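Local coordinates for aminopeptidase N (PDB 5DLL), which removes N-terminal amino acids from peptides as a zinc-dependent M1-family aminopeptidase and is probably involved in the breakdown of intracellular peptides, at residues A[601-604]-A[605-609]; A[641-644]-A[645-649]; A[698-701]-A[702-706]; A[760-763]-A[764-768]. All blocks are in the same frame, centred on the assembly; numbering follows the deposited sequence.

Contact 1: residues A[601-604]-A[605-609]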
loop_
_atom_site.group_PDB
_atom_site.type_symbol
_atom_site.label_atom_id
_atom_site.label_comp_id
_atom_site.label_asym_id
_atom_site.label_seq_id
_atom_site.Cartn_x
_atom_site.Cartn_y
_atom_site.Cartn_z
ATOM N N LYS A 601 -19.233 3.428 25.794
ATOM C CA LYS A 601 -18.232 4.269 26.444
ATOM C C LYS A 601 -16.848 3.624 26.470
ATOM O O LYS A 601 -15.840 4.331 26.491
ATOM C CB LYS A 601 -18.682 4.604 27.866
ATOM C CG LYS A 601 -20.021 5.322 27.926
ATOM C CD LYS A 601 -20.343 5.778 29.338
ATOM C CE LYS A 601 -21.620 6.602 29.378
ATOM N NZ LYS A 601 -21.930 7.073 30.758
ATOM N N ASP A 602 -16.805 2.292 26.474
ATOM C CA ASP A 602 -15.544 1.544 26.466
ATOM C C ASP A 602 -15.402 0.747 25.170
ATOM O O ASP A 602 -15.541 -0.478 25.148
ATOM C CB ASP A 602 -15.454 0.619 27.689
ATOM C CG ASP A 602 -14.966 1.342 28.934
ATOM O OD1 ASP A 602 -13.808 1.817 28.936
ATOM O OD2 ASP A 602 -15.739 1.423 29.912
ATOM N N LEU A 603 -15.130 1.470 24.090
ATOM C CA LEU A 603 -14.924 0.878 22.776
ATOM C C LEU A 603 -14.250 1.930 21.903
ATOM O O LEU A 603 -14.641 3.103 21.938
ATOM C CB LEU A 603 -16.263 0.451 22.166
ATOM C CG LEU A 603 -16.218 -0.427 20.910
ATOM C CD1 LEU A 603 -15.563 -1.772 21.195
ATOM C CD2 LEU A 603 -17.621 -0.625 20.357
ATOM N N ASP A 604 -13.240 1.518 21.133
ATOM C CA ASP A 604 -12.495 2.447 20.283
ATOM C C ASP A 604 -13.485 3.307 19.498
ATOM O O ASP A 604 -14.299 2.799 18.724
ATOM C CB ASP A 604 -11.540 1.706 19.335
ATOM C CG ASP A 604 -10.576 2.652 18.602
ATOM O OD1 ASP A 604 -10.973 3.786 18.250
ATOM O OD2 ASP A 604 -9.414 2.255 18.370
ATOM N N LYS A 605 -13.404 4.614 19.722
ATOM C CA LYS A 605 -14.339 5.572 19.140
ATOM C C LYS A 605 -14.183 5.668 17.620
ATOM O O LYS A 605 -15.118 6.059 16.923
ATOM C CB LYS A 605 -14.126 6.945 19.782
ATOM C CG LYS A 605 -15.393 7.737 20.022
ATOM C CD LYS A 605 -15.325 8.538 21.314
ATOM C CE LYS A 605 -15.443 7.636 22.533
ATOM N NZ LYS A 605 -15.740 8.415 23.764
ATOM N N ALA A 606 -12.999 5.319 17.120
ATOM C CA ALA A 606 -12.749 5.255 15.684
ATOM C C ALA A 606 -13.460 4.050 15.075
ATOM O O ALA A 606 -14.040 4.145 13.993
ATOM C CB ALA A 606 -11.256 5.181 15.411
ATOM N N LEU A 607 -13.398 2.915 15.773
ATOM C CA LEU A 607 -14.132 1.709 15.377
ATOM C C LEU A 607 -15.641 1.964 15.338
ATOM O O LEU A 607 -16.334 1.479 14.443
ATOM C CB LEU A 607 -13.813 0.550 16.331
ATOM C CG LEU A 607 -14.767 -0.648 16.366
ATOM C CD1 LEU A 607 -14.782 -1.398 15.041
ATOM C CD2 LEU A 607 -14.374 -1.566 17.514
ATOM N N ILE A 608 -16.139 2.718 16.316
ATOM C CA ILE A 608 -17.535 3.158 16.319
ATOM C C ILE A 608 -17.851 3.928 15.027
ATOM O O ILE A 608 -18.856 3.656 14.368
ATOM C CB ILE A 608 -17.858 4.020 17.566
ATOM C CG1 ILE A 608 -17.822 3.158 18.835
ATOM C CG2 ILE A 608 -19.233 4.661 17.447
ATOM C CD1 ILE A 608 -17.873 3.942 20.133
ATOM N N SER A 609 -16.976 4.867 14.663
ATOM C CA SER A 609 -17.141 5.669 13.444
ATOM C C SER A 609 -17.264 4.826 12.170
ATOM O O SER A 609 -18.028 5.176 11.274
ATOM C CB SER A 609 -15.973 6.647 13.291
ATOM O OG SER A 609 -15.654 7.258 14.527
#
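With Asp604 CG set anti to the backbone N (chi1 -170°), the carboxylate folds back over the start of helix 605-612 and meets Ala606. Its OD1 accepts from Ala606 N at 2.8 Å, approached on the anti side and 22° out of the carboxylate plane. This is an N-cap: the acid takes up an amide of the first turn, which has no carbonyl of an earlier turn to pair with. The carbonyl of the same residue opens the regular helical bonding, since Ile608 N donates to Asp604 O at 3.0 Å. Leu603, just before the cap, adds an apolar contact. Its CD1 lies 3.9 Å from Leu607 CD2, while its CD2 reaches Ile608 CG1 at 4.1 Å, and the leucine crosses both side chains at a slant. One turn into the helix, Ser609 OG donates to Lys605 O at 2.7 Å, an acceptor shared with Ser609 N. The other carboxylate oxygen, Asp604 OD2, is bonded to Ser348 OG, next to helix 349-369. The cap is therefore held at both oxygens, and its negative charge, lying at the positive end of the helix dipole, would probably be stabilised there.

Contact 2: residues A[641-644]-A[645-649]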
loop_
_atom_site.group_PDB
_atom_site.type_symbol
_atom_site.label_atom_id
_atom_site.label_comp_id
_atom_site.label_asym_id
_atom_site.label_seq_id
_atom_site.Cartn_x
_atom_site.Cartn_y
_atom_site.Cartn_z
ATOM N N ASN A 641 -31.301 8.800 5.942
ATOM C CA ASN A 641 -32.234 9.836 6.395
ATOM C C ASN A 641 -33.027 9.421 7.642
ATOM O O ASN A 641 -33.287 10.250 8.514
ATOM C CB ASN A 641 -33.203 10.227 5.275
ATOM C CG ASN A 641 -34.389 11.027 5.785
ATOM O OD1 ASN A 641 -35.491 10.493 5.939
ATOM N ND2 ASN A 641 -34.160 12.301 6.085
ATOM N N GLN A 642 -33.417 8.150 7.719
ATOM C CA GLN A 642 -34.149 7.647 8.879
ATOM C C GLN A 642 -33.299 7.708 10.150
ATOM O O GLN A 642 -33.722 8.282 11.154
ATOM C CB GLN A 642 -34.663 6.225 8.635
ATOM C CG GLN A 642 -35.877 6.172 7.718
ATOM C CD GLN A 642 -36.534 4.803 7.667
ATOM O OE1 GLN A 642 -36.543 4.066 8.654
ATOM N NE2 GLN A 642 -37.103 4.461 6.513
ATOM N N LEU A 643 -32.099 7.139 10.094
ATOM C CA LEU A 643 -31.170 7.166 11.230
ATOM C C LEU A 643 -30.884 8.592 11.690
ATOM O O LEU A 643 -30.831 8.866 12.888
ATOM C CB LEU A 643 -29.848 6.502 10.857
ATOM C CG LEU A 643 -29.884 4.999 10.580
ATOM C CD1 LEU A 643 -28.643 4.581 9.804
ATOM C CD2 LEU A 643 -29.998 4.219 11.880
ATOM N N ALA A 644 -30.688 9.484 10.723
ATOM C CA ALA A 644 -30.463 10.904 10.991
ATOM C C ALA A 644 -31.579 11.526 11.822
ATOM O O ALA A 644 -31.307 12.298 12.742
ATOM C CB ALA A 644 -30.320 11.661 9.679
ATOM N N ASP A 645 -32.826 11.185 11.483
ATOM C CA ASP A 645 -34.020 11.786 12.096
ATOM C C ASP A 645 -34.434 11.125 13.409
ATOM O O ASP A 645 -34.732 11.815 14.389
ATOM C CB ASP A 645 -35.204 11.744 11.119
ATOM C CG ASP A 645 -35.135 12.830 10.053
ATOM O OD1 ASP A 645 -34.488 13.876 10.282
ATOM O OD2 ASP A 645 -35.750 12.644 8.982
ATOM N N LYS A 646 -34.471 9.795 13.426
ATOM C CA LYS A 646 -34.869 9.062 14.629
ATOM C C LYS A 646 -33.855 9.252 15.756
ATOM O O LYS A 646 -34.237 9.545 16.887
ATOM C CB LYS A 646 -35.057 7.572 14.335
ATOM C CG LYS A 646 -36.117 7.280 13.285
ATOM C CD LYS A 646 -36.741 5.907 13.477
ATOM C CE LYS A 646 -37.363 5.384 12.191
ATOM N NZ LYS A 646 -38.240 6.386 11.523
ATOM N N LEU A 647 -32.568 9.106 15.444
ATOM C CA LEU A 647 -31.509 9.284 16.438
ATOM C C LEU A 647 -30.912 10.696 16.404
ATOM O O LEU A 647 -29.739 10.880 16.734
ATOM C CB LEU A 647 -30.394 8.250 16.228
ATOM C CG LEU A 647 -30.822 6.797 16.001
ATOM C CD1 LEU A 647 -29.603 5.916 15.785
ATOM C CD2 LEU A 647 -31.650 6.282 17.165
ATOM N N LYS A 648 -31.719 11.692 16.034
ATOM C CA LYS A 648 -31.232 13.065 15.869
ATOM C C LYS A 648 -30.637 13.646 17.152
ATOM O O LYS A 648 -29.590 14.292 17.113
ATOM C CB LYS A 648 -32.347 13.982 15.359
ATOM C CG LYS A 648 -31.828 15.309 14.835
ATOM C CD LYS A 648 -32.917 16.135 14.169
ATOM C CE LYS A 648 -32.311 17.211 13.280
ATOM N NZ LYS A 648 -33.181 18.414 13.165
ATOM N N ASP A 649 -31.313 13.422 18.278
ATOM C CA ASP A 649 -30.841 13.904 19.580
ATOM C C ASP A 649 -29.526 13.240 19.976
ATOM O O ASP A 649 -28.666 13.875 20.592
ATOM C CB ASP A 649 -31.888 13.646 20.675
ATOM C CG ASP A 649 -33.156 14.473 20.494
ATOM O OD1 ASP A 649 -33.114 15.532 19.829
ATOM O OD2 ASP A 649 -34.205 14.060 21.028
#
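Asp645 and Asn641 meet one turn apart near the end of helix 629-646, where the aspartate carboxylate lies against the amide of the asparagine. Asn641 CG is anti to the backbone N (chi1 166°), which sends the amide toward Asp645. Asn641 ND2 donates to Asp645 OD2 at 3.3 Å, but the bond is weak and bent (122° at the hydrogen), with the two flat groups almost perpendicular, 87° apart. Asp645 has a stronger partner in Ser688, whose OG is hydrogen-bonded to its OD2 and also to Asn641 ND2, making a small polar cluster with the loop that follows helix 668-685. Asp645 N donates to Asn641 O at 3.1 Å. Gln642, extended beyond CG, runs alongside Lys646, both chains heading the same way; its OE1 comes 3.9 Å from Lys646 CE and accepts a weak bond from Leu586 N. Lys646 N also donates to Gln642 O at 2.8 Å. Here helix 629-646 stops and helix 648-658 begins almost at once, Leu647 both leaving helical geometry and holding the N-cap position of the next helix. Ala644 lies at that break, and its O makes no hydrogen bond to Lys648 N because the angle is poor. On the apolar side, Leu643 CD2 touches Leu647 CD1 at 4.3 Å, and both leucines also pack on Phe594 of helix 588-598.

Contact 3: residues A[698-701]-A[702-706]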
loop_
_atom_site.group_PDB
_atom_site.type_symbol
_atom_site.label_atom_id
_atom_site.label_comp_id
_atom_site.label_asym_id
_atom_site.label_seq_id
_atom_site.Cartn_x
_atom_site.Cartn_y
_atom_site.Cartn_z
ATOM N N GLN A 698 -20.945 25.132 10.374
ATOM C CA GLN A 698 -20.509 26.495 10.087
ATOM C C GLN A 698 -19.560 27.033 11.164
ATOM O O GLN A 698 -18.596 27.733 10.845
ATOM C CB GLN A 698 -21.727 27.417 9.934
ATOM C CG GLN A 698 -21.400 28.851 9.535
ATOM C CD GLN A 698 -20.709 28.942 8.188
ATOM O OE1 GLN A 698 -21.235 28.480 7.176
ATOM N NE2 GLN A 698 -19.523 29.543 8.170
ATOM N N GLN A 699 -19.831 26.709 12.427
ATOM C CA GLN A 699 -18.965 27.140 13.525
ATOM C C GLN A 699 -17.644 26.380 13.501
ATOM O O GLN A 699 -16.577 26.986 13.612
ATOM C CB GLN A 699 -19.655 26.966 14.883
ATOM C CG GLN A 699 -20.809 27.931 15.127
ATOM C CD GLN A 699 -20.387 29.392 15.075
ATOM O OE1 GLN A 699 -19.527 29.832 15.843
ATOM N NE2 GLN A 699 -20.997 30.152 14.168
ATOM N N LEU A 700 -17.720 25.059 13.347
ATOM C CA LEU A 700 -16.528 24.211 13.265
ATOM C C LEU A 700 -15.610 24.693 12.154
ATOM O O LEU A 700 -14.390 24.748 12.321
ATOM C CB LEU A 700 -16.925 22.752 13.012
ATOM C CG LEU A 700 -15.815 21.693 12.989
ATOM C CD1 LEU A 700 -14.914 21.812 14.209
ATOM C CD2 LEU A 700 -16.420 20.300 12.908
ATOM N N PHE A 701 -16.218 25.042 11.024
ATOM C CA PHE A 701 -15.515 25.629 9.895
ATOM C C PHE A 701 -14.724 26.869 10.314
ATOM O O PHE A 701 -13.544 26.987 9.999
ATOM C CB PHE A 701 -16.520 25.994 8.795
ATOM C CG PHE A 701 -15.883 26.373 7.490
ATOM C CD1 PHE A 701 -15.199 25.427 6.741
ATOM C CD2 PHE A 701 -15.982 27.670 7.000
ATOM C CE1 PHE A 701 -14.615 25.767 5.535
ATOM C CE2 PHE A 701 -15.401 28.017 5.792
ATOM C CZ PHE A 701 -14.716 27.065 5.059
ATOM N N ASP A 702 -15.375 27.782 11.031
ATOM C CA ASP A 702 -14.739 29.040 11.434
ATOM C C ASP A 702 -13.733 28.874 12.574
ATOM O O ASP A 702 -12.765 29.628 12.656
ATOM C CB ASP A 702 -15.795 30.069 11.853
ATOM C CG ASP A 702 -16.787 30.374 10.749
ATOM O OD1 ASP A 702 -16.368 30.518 9.580
ATOM O OD2 ASP A 702 -17.993 30.476 11.055
ATOM N N ASN A 703 -13.965 27.896 13.449
ATOM C CA ASN A 703 -13.196 27.761 14.685
ATOM C C ASN A 703 -12.083 26.713 14.664
ATOM O O ASN A 703 -11.194 26.755 15.514
ATOM C CB ASN A 703 -14.140 27.449 15.851
ATOM C CG ASN A 703 -15.224 28.494 16.021
ATOM O OD1 ASN A 703 -15.021 29.673 15.731
ATOM N ND2 ASN A 703 -16.390 28.065 16.494
ATOM N N ALA A 704 -12.132 25.775 13.718
ATOM C CA ALA A 704 -11.164 24.667 13.672
ATOM C C ALA A 704 -9.722 25.169 13.713
ATOM O O ALA A 704 -9.386 26.146 13.045
ATOM C CB ALA A 704 -11.385 23.816 12.430
ATOM N N ASP A 705 -8.882 24.498 14.501
ATOM C CA ASP A 705 -7.462 24.852 14.620
ATOM C C ASP A 705 -6.552 23.849 13.896
ATOM O O ASP A 705 -5.336 23.835 14.107
ATOM C CB ASP A 705 -7.058 25.013 16.102
ATOM C CG ASP A 705 -7.028 23.692 16.871
ATOM O OD1 ASP A 705 -7.811 22.775 16.543
ATOM O OD2 ASP A 705 -6.220 23.576 17.820
ATOM N N ASN A 706 -7.147 23.026 13.034
ATOM C CA ASN A 706 -6.410 22.030 12.259
ATOM C C ASN A 706 -7.139 21.719 10.953
ATOM O O ASN A 706 -8.294 22.113 10.779
ATOM C CB ASN A 706 -6.230 20.751 13.080
ATOM C CG ASN A 706 -7.540 20.021 13.326
ATOM O OD1 ASN A 706 -8.053 19.334 12.443
ATOM N ND2 ASN A 706 -8.080 20.158 14.531
#
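Asp702 reaches back one turn to Gln698, its side chain slanting across that of the glutamine. Gln698 NE2 points at Asp702 OD2 almost straight, but at 3.4 Å the bond is weak. Bending of the Gln698 chain at chi2 (61°) brings the amide round to the carboxylate, and the two planes are turned 39° apart. Asp702 OD1 also has a long, weak ion pair with Arg736, whose guanidinium makes a cation-pi contact with Phe701. Asn703 comes next and lies alongside Gln699, the two side chains running the same way with their amide planes turned 64° apart, and Gln699 OE1 is 3.7 Å from Asn703 ND2. Its backbone N donates to Gln699 O at 2.8 Å. This is the C-terminal end of helix 691-703, in the all-helical domain classed with ARM repeats, and Asn703 is its last helical residue. Ala704 departs from helical geometry, yet its N still donates to Leu700 O at 2.8 Å, and its methyl CB lies 4.4 Å from Leu700 CD1. Beyond it, Asp705 OD1 accepts a weak bond from Asn706 ND2 at 3.3 Å. Asn706 then sits at the N-cap of helix 707-717, where its OD1 accepts from Asp709 N.

Contact 4: residues A[760-763]-A[764-768]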
loop_
_atom_site.group_PDB
_atom_site.type_symbol
_atom_site.label_atom_id
_atom_site.label_comp_id
_atom_site.label_asym_id
_atom_site.label_seq_id
_atom_site.Cartn_x
_atom_site.Cartn_y
_atom_site.Cartn_z
ATOM N N LEU A 760 -21.626 18.369 -11.816
ATOM C CA LEU A 760 -20.949 18.354 -13.110
ATOM C C LEU A 760 -20.675 19.764 -13.625
ATOM O O LEU A 760 -19.577 20.046 -14.102
ATOM C CB LEU A 760 -21.781 17.574 -14.127
ATOM C CG LEU A 760 -21.173 17.361 -15.514
ATOM C CD1 LEU A 760 -19.738 16.860 -15.432
ATOM C CD2 LEU A 760 -22.045 16.398 -16.305
ATOM N N ASP A 761 -21.670 20.642 -13.522
ATOM C CA ASP A 761 -21.513 22.046 -13.911
ATOM C C ASP A 761 -20.341 22.701 -13.190
ATOM O O ASP A 761 -19.561 23.435 -13.794
ATOM C CB ASP A 761 -22.785 22.836 -13.593
ATOM C CG ASP A 761 -23.964 22.405 -14.434
ATOM O OD1 ASP A 761 -23.842 22.421 -15.679
ATOM O OD2 ASP A 761 -25.012 22.057 -13.846
ATOM N N ILE A 762 -20.230 22.427 -11.894
ATOM C CA ILE A 762 -19.186 23.015 -11.061
ATOM C C ILE A 762 -17.815 22.515 -11.501
ATOM O O ILE A 762 -16.877 23.303 -11.623
ATOM C CB ILE A 762 -19.413 22.709 -9.561
ATOM C CG1 ILE A 762 -20.681 23.411 -9.062
ATOM C CG2 ILE A 762 -18.225 23.165 -8.719
ATOM C CD1 ILE A 762 -21.288 22.768 -7.835
ATOM N N VAL A 763 -17.716 21.212 -11.746
ATOM C CA VAL A 763 -16.465 20.591 -12.199
ATOM C C VAL A 763 -16.010 21.156 -13.554
ATOM O O VAL A 763 -14.806 21.317 -13.791
ATOM C CB VAL A 763 -16.604 19.052 -12.278
ATOM C CG1 VAL A 763 -15.383 18.420 -12.934
ATOM C CG2 VAL A 763 -16.810 18.466 -10.888
ATOM N N LYS A 764 -16.973 21.459 -14.426
ATOM C CA LYS A 764 -16.685 22.070 -15.729
ATOM C C LYS A 764 -16.200 23.511 -15.597
ATOM O O LYS A 764 -15.365 23.958 -16.378
ATOM C CB LYS A 764 -17.917 22.024 -16.637
ATOM C CG LYS A 764 -18.216 20.640 -17.182
ATOM C CD LYS A 764 -19.568 20.593 -17.869
ATOM C CE LYS A 764 -19.726 19.310 -18.667
ATOM N NZ LYS A 764 -21.028 19.248 -19.381
ATOM N N GLY A 765 -16.739 24.237 -14.623
ATOM C CA GLY A 765 -16.260 25.580 -14.313
ATOM C C GLY A 765 -14.875 25.544 -13.695
ATOM O O GLY A 765 -14.108 26.503 -13.817
ATOM N N LEU A 766 -14.559 24.434 -13.030
ATOM C CA LEU A 766 -13.268 24.262 -12.367
ATOM C C LEU A 766 -12.109 23.977 -13.324
ATOM O O LEU A 766 -10.977 24.358 -13.033
ATOM C CB LEU A 766 -13.344 23.167 -11.291
ATOM C CG LEU A 766 -14.047 23.559 -9.985
ATOM C CD1 LEU A 766 -14.187 22.351 -9.068
ATOM C CD2 LEU A 766 -13.314 24.694 -9.280
ATOM N N VAL A 767 -12.372 23.333 -14.460
ATOM C CA VAL A 767 -11.298 23.068 -15.432
ATOM C C VAL A 767 -10.722 24.375 -15.998
ATOM O O VAL A 767 -9.540 24.446 -16.332
ATOM C CB VAL A 767 -11.731 22.123 -16.586
ATOM C CG1 VAL A 767 -12.356 20.843 -16.042
ATOM C CG2 VAL A 767 -12.671 22.820 -17.560
ATOM N N ASN A 768 -11.559 25.409 -16.073
ATOM C CA ASN A 768 -11.150 26.724 -16.574
ATOM C C ASN A 768 -10.538 27.608 -15.478
ATOM O O ASN A 768 -9.976 28.666 -15.766
ATOM C CB ASN A 768 -12.350 27.435 -17.209
ATOM C CG ASN A 768 -13.130 26.533 -18.160
ATOM O OD1 ASN A 768 -12.546 25.816 -18.975
ATOM N ND2 ASN A 768 -14.456 26.559 -18.050
#
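Ile762 and Leu766 lie side by side on one face of helix 759-767, a short helix of the ARM-repeat-like C-terminal domain, and they point the same way. Their nearest carbons, Ile762 CG2 and Leu766 CD1, are 4.1 Å apart. What makes this the tightly packed part is burial: Leu766 and Val763 are enclosed by neighbouring helices, Leu766 packing on Trp747 and Leu748 of helix 741-752, and Val763 on Leu783 of helix 777-788 and Phe804 of helix 800-815. Underneath, backbone bonds to the fourth residue on continue without a break. Leu766 N donates to Ile762 O at 2.9 Å, and Gly765 N to Asp761 O at 3.0 Å. Val767 N follows with Val763 O at 3.2 Å, an oxygen that takes a weak second bond from Leu766 N.

The solvent side is made by Asp761, Gly765 and Lys764, all exposed. Lacking a side chain, Gly765 leaves only backbone on its part of this surface. Asp761 and Lys764 carry opposite charges but do not join: Asp761 OD1 stays 5.6 Å from Lys764 NZ, so any attraction between them would be long-range and probably weak. The lysine chain instead lies back toward Leu760 and Phe804, at the edge of the packed side. CG lies anti to its own carbonyl carbon (chi1 -74°) and the rest of the chain is extended, which carries the methylenes past Leu760 O before the side chain crosses the leucine. There Lys764 CE lies 4.0 Å from the branch carbon Leu760 CG.

In the fold
All four contacts are local, following one another along the helical C-terminal domain without touching. Contacts 1, 2 and 3 are roughly evenly spaced, their centres 20 to 24 Å apart, whereas contact 4 is more remote, its centre 39 Å from that of contact 1 and 27 Å from that of contact 3. Helix 668-685 connects contacts 1 and 3: Ile608 packs on its Leu676 and Leu700 on its Leu681, although the nearest atoms of the two contacts are about 13 Å apart. None lies at the zinc site of His309, His313 and Glu332. Contact 1 does, however, join the peptidase family region, through Ser348 and helix 349-369.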